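Local coordinates for beta sliding clamp (Streptococcus pneumoniae, PDB 2AWA), which probably forms a ring-shaped head-to-tail homodimer around DNA that tethers DNA polymerases and other proteins to it and so confers processivity, at residues S349-T359 with L371-Q382. Numbering follows the deposited sequence.
Sequences SLKALNSEKVT and LVPADTDEDFMQ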
loop_
_atom_site.group_PDB
_atom_site.type_symbol
_atom_site.label_atom_id
_atom_site.label_comp_id
_atom_site.label_asym_id
_atom_site.label_seq_id
_atom_site.Cartn_x
_atom_site.Cartn_y
_atom_site.Cartn_z
ATOM N N SER B 349 22.532 -5.222 6.982
ATOM C CA SER B 349 23.544 -4.755 7.916
ATOM C C SER B 349 23.691 -3.248 7.865
ATOM O O SER B 349 23.833 -2.582 8.908
ATOM C CB SER B 349 24.911 -5.387 7.620
ATOM O OG SER B 349 24.908 -6.801 7.754
ATOM N N LEU B 350 23.654 -2.707 6.647
ATOM C CA LEU B 350 23.841 -1.281 6.465
ATOM C C LEU B 350 22.632 -0.524 6.982
ATOM O O LEU B 350 22.786 0.392 7.789
ATOM C CB LEU B 350 24.160 -0.959 5.010
ATOM C CG LEU B 350 25.556 -1.470 4.615
ATOM C CD1 LEU B 350 25.737 -1.400 3.113
ATOM C CD2 LEU B 350 26.686 -0.690 5.319
ATOM N N LYS B 351 21.438 -0.933 6.559
ATOM C CA LYS B 351 20.191 -0.345 7.065
ATOM C C LYS B 351 20.144 -0.358 8.586
ATOM O O LYS B 351 19.463 0.449 9.184
ATOM C CB LYS B 351 18.959 -1.080 6.524
ATOM C CG LYS B 351 18.627 -0.782 5.049
ATOM C CD LYS B 351 17.296 -1.441 4.612
ATOM C CE LYS B 351 16.506 -0.589 3.569
ATOM N NZ LYS B 351 17.016 -0.687 2.142
ATOM N N ALA B 352 20.868 -1.269 9.218
ATOM C CA ALA B 352 20.856 -1.334 10.681
ATOM C C ALA B 352 21.730 -0.280 11.336
ATOM O O ALA B 352 21.587 -0.037 12.517
ATOM C CB ALA B 352 21.269 -2.714 11.156
ATOM N N LEU B 353 22.634 0.342 10.589
ATOM C CA LEU B 353 23.550 1.312 11.176
ATOM C C LEU B 353 22.906 2.687 11.255
ATOM O O LEU B 353 22.092 3.041 10.391
ATOM C CB LEU B 353 24.841 1.408 10.370
ATOM C CG LEU B 353 25.587 0.087 10.163
ATOM C CD1 LEU B 353 26.526 0.217 8.979
ATOM C CD2 LEU B 353 26.328 -0.326 11.412
ATOM N N ASN B 354 23.255 3.441 12.305
ATOM C CA ASN B 354 22.867 4.843 12.420
ATOM C C ASN B 354 24.023 5.808 12.084
ATOM O O ASN B 354 23.872 7.013 12.214
ATOM C CB ASN B 354 22.318 5.127 13.826
ATOM C CG ASN B 354 21.057 4.298 14.153
ATOM O OD1 ASN B 354 20.116 4.243 13.352
ATOM N ND2 ASN B 354 21.038 3.664 15.340
ATOM N N SER B 355 25.161 5.284 11.631
ATOM C CA SER B 355 26.351 6.104 11.388
ATOM C C SER B 355 26.570 6.462 9.929
ATOM O O SER B 355 26.121 5.758 9.023
ATOM C CB SER B 355 27.596 5.396 11.910
ATOM O OG SER B 355 27.857 4.223 11.186
ATOM N N GLU B 356 27.292 7.556 9.714
ATOM C CA GLU B 356 27.635 8.007 8.368
ATOM C C GLU B 356 28.531 7.005 7.647
ATOM O O GLU B 356 28.434 6.845 6.444
ATOM C CB GLU B 356 28.333 9.368 8.432
ATOM C CG GLU B 356 28.556 10.003 7.062
ATOM C CD GLU B 356 29.299 11.334 7.107
ATOM O OE1 GLU B 356 29.215 12.064 8.124
ATOM O OE2 GLU B 356 29.972 11.659 6.103
ATOM N N LYS B 357 29.405 6.335 8.385
ATOM C CA LYS B 357 30.439 5.515 7.783
ATOM C C LYS B 357 30.470 4.137 8.402
ATOM O O LYS B 357 29.967 3.939 9.505
ATOM C CB LYS B 357 31.812 6.184 7.916
ATOM C CG LYS B 357 32.250 6.974 6.688
ATOM C CD LYS B 357 33.516 7.828 6.947
ATOM C CE LYS B 357 33.179 9.312 7.175
ATOM N NZ LYS B 357 34.388 10.190 7.202
ATOM N N VAL B 358 31.024 3.184 7.652
ATOM C CA VAL B 358 31.085 1.790 8.079
ATOM C C VAL B 358 32.455 1.207 7.776
ATOM O O VAL B 358 32.977 1.348 6.670
ATOM C CB VAL B 358 29.979 0.918 7.420
ATOM C CG1 VAL B 358 30.115 0.873 5.892
ATOM C CG2 VAL B 358 29.984 -0.500 7.991
ATOM N N THR B 359 33.046 0.568 8.775
ATOM C CA THR B 359 34.276 -0.160 8.550
ATOM C C THR B 359 34.004 -1.646 8.424
ATOM O O THR B 359 33.505 -2.257 9.354
ATOM C CB THR B 359 35.248 0.088 9.662
ATOM O OG1 THR B 359 35.623 1.463 9.608
ATOM C CG2 THR B 359 36.482 -0.773 9.488
ATOM N N LEU B 371 31.422 -6.101 10.122
ATOM C CA LEU B 371 31.076 -4.706 9.843
ATOM C C LEU B 371 30.740 -3.994 11.140
ATOM O O LEU B 371 29.883 -4.470 11.887
ATOM C CB LEU B 371 29.837 -4.579 8.970
ATOM C CG LEU B 371 29.677 -5.245 7.623
ATOM C CD1 LEU B 371 29.287 -6.717 7.769
ATOM C CD2 LEU B 371 28.610 -4.483 6.890
ATOM N N VAL B 372 31.357 -2.833 11.359
ATOM C CA VAL B 372 31.064 -1.969 12.513
ATOM C C VAL B 372 30.820 -0.537 12.047
ATOM O O VAL B 372 31.307 -0.136 10.990
ATOM C CB VAL B 372 32.230 -1.934 13.553
ATOM C CG1 VAL B 372 32.557 -3.335 14.055
ATOM C CG2 VAL B 372 33.466 -1.305 12.955
ATOM N N PRO B 373 30.067 0.236 12.834
ATOM C CA PRO B 373 30.013 1.656 12.551
ATOM C C PRO B 373 31.357 2.295 12.838
ATOM O O PRO B 373 31.985 2.009 13.867
ATOM C CB PRO B 373 28.926 2.185 13.494
ATOM C CG PRO B 373 28.743 1.153 14.524
ATOM C CD PRO B 373 29.227 -0.148 13.975
ATOM N N ALA B 374 31.796 3.140 11.910
ATOM C CA ALA B 374 33.099 3.786 12.008
ATOM C C ALA B 374 33.038 5.025 12.890
ATOM O O ALA B 374 32.046 5.775 12.873
ATOM C CB ALA B 374 33.611 4.148 10.627
ATOM N N ASP B 375 34.118 5.224 13.648
ATOM C CA ASP B 375 34.305 6.400 14.500
ATOM C C ASP B 375 33.198 6.536 15.565
ATOM O O ASP B 375 32.510 7.555 15.622
ATOM C CB ASP B 375 34.418 7.671 13.631
ATOM N N THR B 376 33.039 5.517 16.409
ATOM C CA THR B 376 31.947 5.495 17.390
ATOM C C THR B 376 32.253 4.661 18.644
ATOM O O THR B 376 32.997 3.675 18.584
ATOM C CB THR B 376 30.658 4.959 16.735
ATOM O OG1 THR B 376 29.548 5.129 17.622
ATOM C CG2 THR B 376 30.798 3.487 16.400
ATOM N N ASP B 377 31.656 5.060 19.773
ATOM C CA ASP B 377 31.765 4.315 21.049
ATOM C C ASP B 377 30.992 2.984 21.026
ATOM O O ASP B 377 31.316 2.053 21.760
ATOM C CB ASP B 377 31.269 5.177 22.220
ATOM N N GLU B 378 29.990 2.903 20.158
ATOM C CA GLU B 378 29.027 1.797 20.137
ATOM C C GLU B 378 29.641 0.408 19.940
ATOM O O GLU B 378 30.446 0.217 19.035
ATOM C CB GLU B 378 28.009 2.050 19.027
ATOM C CG GLU B 378 26.729 1.273 19.201
ATOM C CD GLU B 378 25.662 1.696 18.225
ATOM O OE1 GLU B 378 26.026 2.166 17.122
ATOM O OE2 GLU B 378 24.464 1.552 18.566
ATOM N N ASP B 379 29.241 -0.549 20.778
ATOM C CA ASP B 379 29.709 -1.937 20.673
ATOM C C ASP B 379 28.712 -2.763 19.843
ATOM O O ASP B 379 28.017 -3.664 20.335
ATOM C CB ASP B 379 29.919 -2.539 22.064
ATOM C CG ASP B 379 30.755 -3.806 22.032
ATOM O OD1 ASP B 379 30.791 -4.483 20.974
ATOM O OD2 ASP B 379 31.380 -4.125 23.060
ATOM N N PHE B 380 28.652 -2.414 18.566
ATOM C CA PHE B 380 27.672 -2.952 17.638
ATOM C C PHE B 380 28.449 -3.587 16.503
ATOM O O PHE B 380 29.143 -2.902 15.764
ATOM C CB PHE B 380 26.719 -1.848 17.153
ATOM C CG PHE B 380 25.731 -2.298 16.105
ATOM C CD1 PHE B 380 25.232 -3.604 16.094
ATOM C CD2 PHE B 380 25.294 -1.405 15.122
ATOM C CE1 PHE B 380 24.340 -4.009 15.121
ATOM C CE2 PHE B 380 24.389 -1.803 14.160
ATOM C CZ PHE B 380 23.911 -3.111 14.153
HETATM N N MSE B 381 28.306 -4.904 16.402
HETATM C CA MSE B 381 29.174 -5.792 15.641
HETATM C C MSE B 381 28.318 -6.730 14.762
HETATM O O MSE B 381 27.352 -7.311 15.229
HETATM C CB MSE B 381 29.967 -6.611 16.666
HETATM C CG MSE B 381 30.492 -7.980 16.205
HETATM SE SE MSE B 381 32.008 -7.741 15.021
HETATM C CE MSE B 381 33.373 -6.975 16.362
ATOM N N GLN B 382 28.663 -6.872 13.492
ATOM C CA GLN B 382 27.948 -7.789 12.616
ATOM C C GLN B 382 28.921 -8.643 11.839
ATOM O O GLN B 382 30.074 -8.264 11.666
ATOM C CB GLN B 382 27.051 -7.028 11.647
ATOM C CG GLN B 382 26.002 -6.210 12.335
ATOM C CD GLN B 382 25.172 -5.411 11.370
ATOM O OE1 GLN B 382 24.309 -5.952 10.691
ATOM N NE2 GLN B 382 25.420 -4.110 11.310
#
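Leu-353 sets its CD2 methyl against both Phe-380 and Pro-373, lying 3.7 Å from Phe-380 CE2 and 3.9 Å from Pro-373 CD. The motif is the antiparallel beta hairpin of strands 357-362 and 369-373 in the C-terminal domain of the sliding clamp, with the last turn of helix 343-351 and the following loop packed beside it. The Phe-380 ring is carried to Leu-353 by a chi1 of 176°, its CG opposite the backbone N; Ala-352 CB touches the same ring at CZ, 4.0 Å away. Beside it the Gln-382 chain runs extended beyond CG, and an N-H on NE2 is donated to Ser-349 O at 3.3 Å; the bond is nearly straight (166°) and the acceptor lies close to the amide plane, which helps set the turn of the amide. Phe-163 flanks both Ala-352 and Gln-382, while Ser-349 OG is hydrogen-bonded to Tyr-345 O.

Within the hairpin, Thr-359 and Val-372 form a hydrogen-bonded pair, with side chains on one face and CB of Thr-359 4.0 Å from CG2 of Val-372. At the open end, away from the turn, Lys-357 O is gripped from opposite faces of its carbonyl plane, by Ser-355 OG at 2.7 Å and by Ala-374 N at 3.1 Å.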